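Local coordinates for protein serine hydrolase CCSP0084 (Cycloclasticus sp. P1, PDB 4I3F) that probably hydrolyses esters and carbon–carbon bonds of meta-cleavage products from aromatic degradation, as a serine hydrolase of the alpha/beta hydrolase fold, at residues A[132-135]-A[136-140]; A[176-179]-A[180-184]; A[232-235]-A[236-239]. All blocks are in the same frame, centred on the assembly; numbering follows the deposited sequence.

Interaction 1. Residues A[132-135]-A[136-140]; sequences LHLL and NRHPE. With NA (sodium ion), chain D.
The His133 imidazole and the Arg137 guanidinium lie side by side and point the same way, one helical turn apart, with their planes almost perpendicular at 86°. Neither meets the other squarely: NH2 of Arg137 comes obliquely to the ring, 3.4 Å from His133 ND1. At the guanidinium edge, in its plane, sits a water that accepts from Arg137 NE (2.8 Å), accepts from Asn136 ND2 and is hydrogen-bonded to His133 ND1 (2.8 Å), so one molecule joins three polar side chains. Beyond the segments, His133 NE2 bonds to the carbonyl of Phe229 and Arg137 NH1 forms a salt bridge with Asp101, which fixes both groups at their far ends.

The third flat group, the His138 ring, has a sodium ion at its edge and in its plane, bound by ND1 at 2.5 Å. Leu134 CD2 approaches the same ring obliquely, 4.3 Å from His138 CD2. The helix closes here, His138 N still donating to Leu134 O (2.8 Å) although its own backbone has left helical angles. Pro139 then turns the chain, and Glu140, bent at chi2 (-70°), brings OE2 to the sodium ion.

Two waters complete the observed ligands. A neutral nitrogen and a carboxylate oxygen suit a monovalent cation, whose charge the glutamate probably balances while the ion ties the helix end to the following turn.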
ATOM      1  N   LEU A 132      -7.015  -0.950  -6.615  1.00 10.95           N
ATOM      2  CA  LEU A 132      -8.398  -1.011  -7.087  1.00  9.40           C
ATOM      3  C   LEU A 132      -8.615  -0.139  -8.322  1.00 11.35           C
ATOM      4  O   LEU A 132      -9.285  -0.554  -9.273  1.00 13.03           O
ATOM      5  CB  LEU A 132      -9.360  -0.611  -5.970  1.00 11.05           C
ATOM      6  CG  LEU A 132      -9.565  -1.703  -4.912  1.00  8.75           C
ATOM      7  CD1 LEU A 132     -10.356  -1.138  -3.743  1.00 11.45           C
ATOM      8  CD2 LEU A 132     -10.323  -2.870  -5.511  1.00 11.50           C
ATOM      9  N   HIS A 133      -8.063   1.070  -8.305  1.00 11.15           N
ATOM     10  CA  HIS A 133      -8.173   1.939  -9.473  1.00 11.09           C
ATOM     11  C   HIS A 133      -7.393   1.417 -10.673  1.00 12.14           C
ATOM     12  O   HIS A 133      -7.824   1.603 -11.806  1.00 11.30           O
ATOM     13  CB  HIS A 133      -7.786   3.372  -9.110  1.00 11.95           C
ATOM     14  CG  HIS A 133      -8.789   4.042  -8.233  1.00 11.22           C
ATOM     15  ND1 HIS A 133      -9.769   4.876  -8.727  1.00 17.05           N
ATOM     16  CD2 HIS A 133      -9.012   3.947  -6.899  1.00 11.36           C
ATOM     17  CE1 HIS A 133     -10.528   5.296  -7.731  1.00 17.16           C
ATOM     18  NE2 HIS A 133     -10.091   4.747  -6.612  1.00 13.43           N
ATOM     19  N   LEU A 134      -6.275   0.733 -10.429  1.00 12.30           N
ATOM     20  CA  LEU A 134      -5.529   0.105 -11.517  1.00  9.99           C
ATOM     21  C   LEU A 134      -6.342  -1.008 -12.179  1.00 13.23           C
ATOM     22  O   LEU A 134      -6.367  -1.116 -13.405  1.00 12.65           O
ATOM     23  CB  LEU A 134      -4.191  -0.441 -11.017  1.00 10.26           C
ATOM     24  CG  LEU A 134      -3.048   0.579 -10.977  1.00  8.97           C
ATOM     25  CD1 LEU A 134      -1.915   0.068 -10.074  1.00 10.49           C
ATOM     26  CD2 LEU A 134      -2.530   0.853 -12.382  1.00 12.37           C
ATOM     27  N   LEU A 135      -7.009  -1.836 -11.375  1.00 12.20           N
ATOM     28  CA  LEU A 135      -7.820  -2.920 -11.926  1.00 10.19           C
ATOM     29  C   LEU A 135      -9.007  -2.366 -12.704  1.00 13.44           C
ATOM     30  O   LEU A 135      -9.439  -2.952 -13.700  1.00 15.33           O
ATOM     31  CB  LEU A 135      -8.328  -3.845 -10.807  1.00 10.31           C
ATOM     32  CG  LEU A 135      -7.259  -4.474  -9.915  1.00 13.21           C
ATOM     33  CD1 LEU A 135      -7.908  -5.315  -8.830  1.00 13.39           C
ATOM     34  CD2 LEU A 135      -6.304  -5.319 -10.729  1.00 11.35           C
ATOM     35  N   ASN A 136      -9.529  -1.230 -12.256  1.00 14.48           N
ATOM     36  CA  ASN A 136     -10.663  -0.605 -12.921  1.00 13.21           C
ATOM     37  C   ASN A 136     -10.255   0.030 -14.237  1.00 17.03           C
ATOM     38  O   ASN A 136     -10.955  -0.106 -15.244  1.00 16.94           O
ATOM     39  CB  ASN A 136     -11.272   0.468 -12.014  1.00 15.25           C
ATOM     40  CG  ASN A 136     -12.496   1.128 -12.630  1.00 18.12           C
ATOM     41  OD1 ASN A 136     -13.416   0.454 -13.118  1.00 18.33           O
ATOM     42  ND2 ASN A 136     -12.506   2.457 -12.632  1.00 17.93           N
ATOM     43  N   ARG A 137      -9.122   0.727 -14.225  1.00 14.51           N
ATOM     44  CA  ARG A 137      -8.718   1.540 -15.378  1.00 15.12           C
ATOM     45  C   ARG A 137      -7.895   0.773 -16.405  1.00 14.39           C
ATOM     46  O   ARG A 137      -7.992   1.045 -17.605  1.00 16.10           O
ATOM     47  CB  ARG A 137      -7.939   2.777 -14.913  1.00 14.21           C
ATOM     48  CG  ARG A 137      -8.788   3.787 -14.150  1.00 18.49           C
ATOM     49  CD  ARG A 137      -7.972   4.974 -13.676  1.00 18.27           C
ATOM     50  NE  ARG A 137      -8.594   5.624 -12.526  1.00 22.09           N
ATOM     51  CZ  ARG A 137      -8.178   6.768 -11.999  1.00 26.67           C
ATOM     52  NH1 ARG A 137      -7.139   7.405 -12.527  1.00 21.89           N
ATOM     53  NH2 ARG A 137      -8.807   7.278 -10.949  1.00 22.56           N
ATOM     54  N   HIS A 138      -7.099  -0.184 -15.930  1.00 16.69           N
ATOM     55  CA  HIS A 138      -6.191  -0.940 -16.792  1.00 13.72           C
ATOM     56  C   HIS A 138      -6.254  -2.432 -16.485  1.00 15.77           C
ATOM     57  O   HIS A 138      -5.227  -3.040 -16.161  1.00 15.08           O
ATOM     58  CB  HIS A 138      -4.763  -0.451 -16.556  1.00 15.35           C
ATOM     59  CG  HIS A 138      -4.582   1.018 -16.802  1.00 15.87           C
ATOM     60  ND1 HIS A 138      -4.418   1.545 -18.064  1.00 22.67           N
ATOM     61  CD2 HIS A 138      -4.538   2.066 -15.947  1.00 14.66           C
ATOM     62  CE1 HIS A 138      -4.283   2.857 -17.977  1.00 21.42           C
ATOM     63  NE2 HIS A 138      -4.351   3.199 -16.703  1.00 18.95           N
ATOM     64  N   PRO A 139      -7.452  -3.035 -16.602  1.00 17.32           N
ATOM     65  CA  PRO A 139      -7.626  -4.414 -16.132  1.00 14.87           C
ATOM     66  C   PRO A 139      -6.728  -5.426 -16.850  1.00 16.39           C
ATOM     67  O   PRO A 139      -6.359  -6.436 -16.244  1.00 16.71           O
ATOM     68  CB  PRO A 139      -9.102  -4.705 -16.439  1.00 14.52           C
ATOM     69  CG  PRO A 139      -9.476  -3.735 -17.518  1.00 18.71           C
ATOM     70  CD  PRO A 139      -8.685  -2.499 -17.207  1.00 17.96           C
ATOM     71  N   GLU A 140      -6.367  -5.154 -18.104  1.00 15.77           N
ATOM     72  CA  GLU A 140      -5.591  -6.105 -18.894  1.00 17.22           C
ATOM     73  C   GLU A 140      -4.140  -6.249 -18.419  1.00 17.87           C
ATOM     74  O   GLU A 140      -3.428  -7.160 -18.854  1.00 19.56           O
ATOM     75  CB  GLU A 140      -5.612  -5.706 -20.377  1.00 17.68           C
ATOM     76  CG  GLU A 140      -4.828  -4.416 -20.720  1.00 30.22           C
ATOM     77  CD  GLU A 140      -5.465  -3.120 -20.196  1.00 32.04           C
ATOM     78  OE1 GLU A 140      -6.614  -3.134 -19.717  1.00 28.19           O
ATOM     79  OE2 GLU A 140      -4.805  -2.070 -20.276  1.00 43.68           O
TER
HETATM   80 NA    NA D 303      -4.777   0.275 -20.228  1.00 47.44          NA
HETATM   81  O   HOH W   1     -10.895   4.596 -11.288  1.00 17.12           O
HETATM   82  O   HOH W   2      -4.608   2.137 -22.238  1.00 44.19           O
HETATM   83  O   HOH W   3      -1.989  -0.310 -20.262  1.00 30.11           O

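Interaction 2. Residues A[176-179]-A[180-184]; sequences LEYL and ITKFL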
ATOM      1  N   LEU A 176       4.763  10.611  15.968  1.00 19.35           N
ATOM      2  CA  LEU A 176       5.165   9.547  15.048  1.00 18.60           C
ATOM      3  C   LEU A 176       5.242   8.202  15.781  1.00 18.66           C
ATOM      4  O   LEU A 176       4.826   7.180  15.240  1.00 18.26           O
ATOM      5  CB  LEU A 176       6.512   9.872  14.393  1.00 22.71           C
ATOM      6  CG  LEU A 176       6.996   8.887  13.320  1.00 23.44           C
ATOM      7  CD1 LEU A 176       6.033   8.837  12.159  1.00 21.03           C
ATOM      8  CD2 LEU A 176       8.399   9.267  12.834  1.00 22.97           C
ATOM      9  N   GLU A 177       5.779   8.212  17.003  1.00 19.93           N
ATOM     10  CA  GLU A 177       5.842   7.007  17.834  1.00 20.31           C
ATOM     11  C   GLU A 177       4.443   6.445  18.073  1.00 21.93           C
ATOM     12  O   GLU A 177       4.222   5.234  17.959  1.00 19.03           O
ATOM     13  CB  GLU A 177       6.542   7.287  19.174  1.00 22.19           C
ATOM     14  CG  GLU A 177       6.662   6.043  20.072  1.00 28.19           C
ATOM     15  CD  GLU A 177       7.362   6.308  21.399  1.00 40.03           C
ATOM     16  OE1 GLU A 177       8.205   7.221  21.466  1.00 42.03           O
ATOM     17  OE2 GLU A 177       7.070   5.588  22.377  1.00 45.51           O
ATOM     18  N   TYR A 178       3.499   7.328  18.393  1.00 17.71           N
ATOM     19  CA  TYR A 178       2.104   6.926  18.595  1.00 17.04           C
ATOM     20  C   TYR A 178       1.530   6.227  17.364  1.00 18.86           C
ATOM     21  O   TYR A 178       0.889   5.177  17.480  1.00 16.33           O
ATOM     22  CB  TYR A 178       1.242   8.140  18.951  1.00 16.46           C
ATOM     23  CG  TYR A 178      -0.233   7.822  19.050  1.00 15.03           C
ATOM     24  CD1 TYR A 178      -0.769   7.298  20.217  1.00 22.80           C
ATOM     25  CD2 TYR A 178      -1.092   8.046  17.974  1.00 16.19           C
ATOM     26  CE1 TYR A 178      -2.116   7.001  20.322  1.00 20.21           C
ATOM     27  CE2 TYR A 178      -2.451   7.742  18.069  1.00 20.23           C
ATOM     28  CZ  TYR A 178      -2.949   7.231  19.247  1.00 20.00           C
ATOM     29  OH  TYR A 178      -4.287   6.929  19.366  1.00 22.53           O
ATOM     30  N   LEU A 179       1.758   6.808  16.189  1.00 14.69           N
ATOM     31  CA  LEU A 179       1.269   6.218  14.946  1.00 13.73           C
ATOM     32  C   LEU A 179       1.871   4.847  14.704  1.00 17.62           C
ATOM     33  O   LEU A 179       1.150   3.881  14.446  1.00 15.89           O
ATOM     34  CB  LEU A 179       1.577   7.125  13.754  1.00 20.77           C
ATOM     35  CG  LEU A 179       0.709   8.359  13.564  1.00 19.96           C
ATOM     36  CD1 LEU A 179       1.259   9.206  12.426  1.00 20.18           C
ATOM     37  CD2 LEU A 179      -0.741   7.953  13.290  1.00 16.93           C
ATOM     38  N   ILE A 180       3.195   4.771  14.775  1.00 19.09           N
ATOM     39  CA  ILE A 180       3.895   3.516  14.541  1.00 21.64           C
ATOM     40  C   ILE A 180       3.370   2.433  15.482  1.00 19.64           C
ATOM     41  O   ILE A 180       3.118   1.307  15.061  1.00 20.26           O
ATOM     42  CB  ILE A 180       5.406   3.701  14.723  1.00 18.71           C
ATOM     43  CG1 ILE A 180       5.967   4.587  13.619  1.00 25.90           C
ATOM     44  CG2 ILE A 180       6.105   2.372  14.699  1.00 29.08           C
ATOM     45  CD1 ILE A 180       7.370   5.110  13.908  1.00 33.72           C
ATOM     46  N   THR A 181       3.179   2.803  16.742  1.00 16.62           N
ATOM     47  CA  THR A 181       2.653   1.905  17.765  1.00 16.71           C
ATOM     48  C   THR A 181       1.240   1.423  17.418  1.00 18.64           C
ATOM     49  O   THR A 181       0.909   0.244  17.608  1.00 19.87           O
ATOM     50  CB  THR A 181       2.648   2.600  19.141  1.00 22.60           C
ATOM     51  OG1 THR A 181       3.992   2.950  19.503  1.00 23.23           O
ATOM     52  CG2 THR A 181       2.080   1.688  20.211  1.00 29.07           C
ATOM     53  N   LYS A 182       0.412   2.327  16.895  1.00 13.96           N
ATOM     54  CA  LYS A 182      -0.995   2.007  16.610  1.00 12.82           C
ATOM     55  C   LYS A 182      -1.192   1.166  15.350  1.00 14.31           C
ATOM     56  O   LYS A 182      -2.261   0.584  15.141  1.00 13.31           O
ATOM     57  CB  LYS A 182      -1.833   3.287  16.525  1.00 12.08           C
ATOM     58  CG  LYS A 182      -2.096   3.945  17.870  1.00 15.05           C
ATOM     59  CD  LYS A 182      -2.970   3.043  18.742  1.00 21.96           C
ATOM     60  CE  LYS A 182      -3.247   3.672  20.095  1.00 34.53           C
ATOM     61  NZ  LYS A 182      -4.156   2.824  20.932  1.00 41.98           N
ATOM     62  N   PHE A 183      -0.166   1.097  14.509  1.00 13.61           N
ATOM     63  CA  PHE A 183      -0.209   0.241  13.331  1.00 16.27           C
ATOM     64  C   PHE A 183      -0.141  -1.239  13.694  1.00 15.98           C
ATOM     65  O   PHE A 183      -0.390  -2.103  12.852  1.00 14.13           O
ATOM     66  CB  PHE A 183       0.939   0.581  12.373  1.00 17.07           C
ATOM     67  CG  PHE A 183       0.652   1.748  11.473  1.00 18.21           C
ATOM     68  CD1 PHE A 183      -0.323   1.654  10.488  1.00 24.54           C
ATOM     69  CD2 PHE A 183       1.362   2.932  11.598  1.00 17.63           C
ATOM     70  CE1 PHE A 183      -0.590   2.727   9.648  1.00 22.59           C
ATOM     71  CE2 PHE A 183       1.099   4.012  10.764  1.00 20.54           C
ATOM     72  CZ  PHE A 183       0.130   3.905   9.784  1.00 20.29           C
ATOM     73  N   LEU A 184       0.211  -1.532  14.940  1.00 14.59           N
ATOM     74  CA  LEU A 184       0.298  -2.913  15.386  1.00 15.61           C
ATOM     75  C   LEU A 184      -0.639  -3.138  16.568  1.00 16.54           C
ATOM     76  O   LEU A 184      -0.856  -2.232  17.376  1.00 17.94           O
ATOM     77  CB  LEU A 184       1.735  -3.249  15.783  1.00 19.95           C
ATOM     78  CG  LEU A 184       2.717  -3.259  14.611  1.00 23.27           C
ATOM     79  CD1 LEU A 184       4.133  -3.076  15.091  1.00 26.05           C
ATOM     80  CD2 LEU A 184       2.592  -4.562  13.859  1.00 26.35           C
TER
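Leu176 O receives the amide of Ile180 in a nearly straight bond (174°), and the same i to i+4 pattern runs on through Thr181 and Lys182 to a weak last bond from Phe183 N to Leu179 O. Thr181 adds a side-chain bond to this frame: its OG1 donates to Glu177 O at 2.8 Å. With OG1 anti to its own carbonyl carbon (chi1 -61°), the hydroxyl turns back along the helix, and it reaches Glu177 O from the face opposite that used by Thr181 N, so two donors grip one oxygen. Threonine suits this place because a short hydroxyl can be satisfied by the helix itself.

On another side, Lys182 lays its aliphatic chain across the Tyr178 ring. CG stands over one face in a CH-pi contact, 3.8 Å from the ring centroid and 18° off the normal, displaced toward the rim. The bend at chi2 carries CE along to Tyr178 OH, at 3.5 Å, and the ammonium end makes a cation-pi contact with Phe252. Were Tyr178 cut back to an alanine, the lysine methylenes would probably lose the face they lie on and the chain would be freer to swing.

The apolar residues take the buried sides. Leu176 CG meets Ile180 CD1 at 3.8 Å, while the Phe183 ring sits by Leu179, its CE2 4.3 Å from Leu179 CB, and stacks with Phe253 and Trp280. Around helix 173-182, Leu176, Glu177 and Thr181 pack on helix 194-206, whereas Tyr178 and Leu179 rest against Lys163 of helix 159-165; these helices lie between strands 142-148 and 243-248, in the stretch that probably forms the cap over the core, as in related carbon–carbon bond hydrolases.

Interaction 3. Residues A[232-235]-A[236-239]; sequences SDDE and LNNI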
ATOM      1  N   SER A 232     -17.419   3.316  -7.553  1.00 21.80           N
ATOM      2  CA  SER A 232     -18.867   3.088  -7.583  1.00 23.24           C
ATOM      3  C   SER A 232     -19.162   1.596  -7.562  1.00 22.29           C
ATOM      4  O   SER A 232     -18.269   0.782  -7.797  1.00 17.22           O
ATOM      5  CB  SER A 232     -19.480   3.713  -8.832  1.00 25.32           C
ATOM      6  OG  SER A 232     -19.113   3.002  -9.999  1.00 20.61           O
ATOM      7  N   ASP A 233     -20.404   1.224  -7.261  1.00 19.95           N
ATOM      8  CA  ASP A 233     -20.743  -0.194  -7.229  1.00 18.73           C
ATOM      9  C   ASP A 233     -20.525  -0.834  -8.596  1.00 16.12           C
ATOM     10  O   ASP A 233     -19.996  -1.947  -8.682  1.00 20.66           O
ATOM     11  CB  ASP A 233     -22.185  -0.414  -6.763  1.00 22.25           C
ATOM     12  CG  ASP A 233     -22.388  -0.081  -5.301  1.00 27.96           C
ATOM     13  OD1 ASP A 233     -21.389   0.144  -4.594  1.00 21.46           O
ATOM     14  OD2 ASP A 233     -23.558  -0.053  -4.855  1.00 34.76           O
ATOM     15  N   ASP A 234     -20.909  -0.126  -9.658  1.00 17.58           N
ATOM     16  CA  ASP A 234     -20.730  -0.642 -11.012  1.00 19.62           C
ATOM     17  C   ASP A 234     -19.256  -0.913 -11.302  1.00 18.91           C
ATOM     18  O   ASP A 234     -18.914  -1.968 -11.833  1.00 21.19           O
ATOM     19  CB  ASP A 234     -21.325   0.313 -12.056  1.00 22.77           C
ATOM     20  CG  ASP A 234     -22.843   0.250 -12.111  1.00 35.42           C
ATOM     21  OD1 ASP A 234     -23.421  -0.722 -11.575  1.00 38.44           O
ATOM     22  OD2 ASP A 234     -23.460   1.165 -12.702  1.00 39.53           O
ATOM     23  N   GLU A 235     -18.392   0.039 -10.946  1.00 19.05           N
ATOM     24  CA  GLU A 235     -16.946  -0.133 -11.116  1.00 19.27           C
ATOM     25  C   GLU A 235     -16.434  -1.357 -10.360  1.00 16.52           C
ATOM     26  O   GLU A 235     -15.698  -2.178 -10.910  1.00 18.35           O
ATOM     27  CB  GLU A 235     -16.197   1.124 -10.661  1.00 18.72           C
ATOM     28  CG  GLU A 235     -16.333   2.283 -11.646  1.00 20.87           C
ATOM     29  CD  GLU A 235     -15.757   3.585 -11.119  1.00 26.29           C
ATOM     30  OE1 GLU A 235     -15.877   3.846  -9.908  1.00 27.36           O
ATOM     31  OE2 GLU A 235     -15.192   4.349 -11.927  1.00 26.52           O
ATOM     32  N   LEU A 236     -16.820  -1.473  -9.095  1.00 13.60           N
ATOM     33  CA  LEU A 236     -16.401  -2.610  -8.282  1.00 12.51           C
ATOM     34  C   LEU A 236     -16.958  -3.919  -8.830  1.00 13.45           C
ATOM     35  O   LEU A 236     -16.242  -4.920  -8.856  1.00 16.18           O
ATOM     36  CB  LEU A 236     -16.824  -2.422  -6.825  1.00 14.76           C
ATOM     37  CG  LEU A 236     -16.111  -1.315  -6.062  1.00 14.91           C
ATOM     38  CD1 LEU A 236     -16.819  -1.035  -4.736  1.00 13.52           C
ATOM     39  CD2 LEU A 236     -14.663  -1.712  -5.819  1.00 12.84           C
ATOM     40  N   ASN A 237     -18.227  -3.913  -9.251  1.00 15.43           N
ATOM     41  CA  ASN A 237     -18.867  -5.114  -9.790  1.00 14.09           C
ATOM     42  C   ASN A 237     -18.141  -5.609 -11.034  1.00 20.47           C
ATOM     43  O   ASN A 237     -18.177  -6.799 -11.359  1.00 20.05           O
ATOM     44  CB  ASN A 237     -20.322  -4.854 -10.199  1.00 15.44           C
ATOM     45  CG  ASN A 237     -21.265  -4.606  -9.023  1.00 26.47           C
ATOM     46  OD1 ASN A 237     -22.384  -4.127  -9.229  1.00 24.45           O
ATOM     47  ND2 ASN A 237     -20.831  -4.911  -7.804  1.00 21.01           N
ATOM     48  N   ASN A 238     -17.506  -4.678 -11.743  1.00 19.61           N
ATOM     49  CA  ASN A 238     -16.852  -4.997 -13.004  1.00 21.18           C
ATOM     50  C   ASN A 238     -15.345  -5.216 -12.890  1.00 19.14           C
ATOM     51  O   ASN A 238     -14.663  -5.402 -13.893  1.00 20.53           O
ATOM     52  CB  ASN A 238     -17.204  -3.951 -14.063  1.00 26.31           C
ATOM     53  CG  ASN A 238     -18.607  -4.143 -14.610  1.00 29.35           C
ATOM     54  OD1 ASN A 238     -18.835  -4.997 -15.467  1.00 33.87           O
ATOM     55  ND2 ASN A 238     -19.560  -3.368 -14.097  1.00 31.22           N
ATOM     56  N   ILE A 239     -14.834  -5.214 -11.666  1.00 14.79           N
ATOM     57  CA  ILE A 239     -13.476  -5.682 -11.440  1.00 14.23           C
ATOM     58  C   ILE A 239     -13.556  -7.206 -11.413  1.00 17.68           C
ATOM     59  O   ILE A 239     -14.102  -7.780 -10.471  1.00 18.47           O
ATOM     60  CB  ILE A 239     -12.893  -5.142 -10.116  1.00 17.51           C
ATOM     61  CG1 ILE A 239     -12.660  -3.633 -10.209  1.00 17.09           C
ATOM     62  CG2 ILE A 239     -11.600  -5.876  -9.753  1.00 18.27           C
ATOM     63  CD1 ILE A 239     -12.162  -3.010  -8.898  1.00 14.49           C
TER
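Leu236 marks the tightly packed side of this short helix: its amide bonds to Ser232 O at 3.0 Å, nearly straight at 170°, and its CG lies 3.5 Å from the same oxygen. A branched apolar side chain suits the place, for it is buried against Tyr261, Leu262 and Arg265 of helix 257-265. Ile239 serves similarly beyond the last turn, with CG1 3.4 Å from Glu235 O and its side chain packed on Leu132 and Leu135 of helix 126-137.

The other side is looser and largely polar. Asp233, Asp234, Asn237 and Asn238 are exposed; the two asparagines lie against main-chain carbonyls, Asn237 by Asp233 O and Asn238 by Asp234 O. Asn238 turns its amide to the main chain: with CG anti to its own carbonyl carbon (chi1 -76°), ND2 folds back to donate to Asp234 O at 2.7 Å, the acceptor lying close to the amide plane. Its backbone N adds only weak bonds to Asp234 O and Glu235 O, so the side chain supplies a firmer tie as the helix ends. Asn237 N donates to Asp233 O at 2.7 Å, while both side chains turn elsewhere for polar partners, Asp233 OD1 to the guanidinium and Asn237 ND2 to the carbonyl of Arg265.

At the start, Glu235 N donates to Ser232 OG (3.2 Å) and Ser232 N donates to Glu235 OE1 (2.9 Å), on the lone pair pointing away from OE2. This reciprocal exchange is a capping box, with serine at the N-cap and glutamate three residues on, the classic way to satisfy amides in a helix's first turn.

In the fold
From the N terminus, the chain reaches interaction 1 at the end of helix 126-137, inside the beta-alpha-beta unit that runs from strand 119-124 to strand 142-148. Interaction 2 follows at the end of helix 173-182, and interaction 3 spans helix 233-237, just before strand 243-248. Each closes a local turn; they come in series, neither nested nor crossed. Interactions 1 and 3 meet in space, their centres about 11 Å apart: Asn136 ND2 makes a weak hydrogen bond to Glu235 OE2, joining the two helices beside the sheet. Interaction 2 lies across the chain's centre, its centre about 31 Å from that of interaction 1, among helices 159-165 and 194-206.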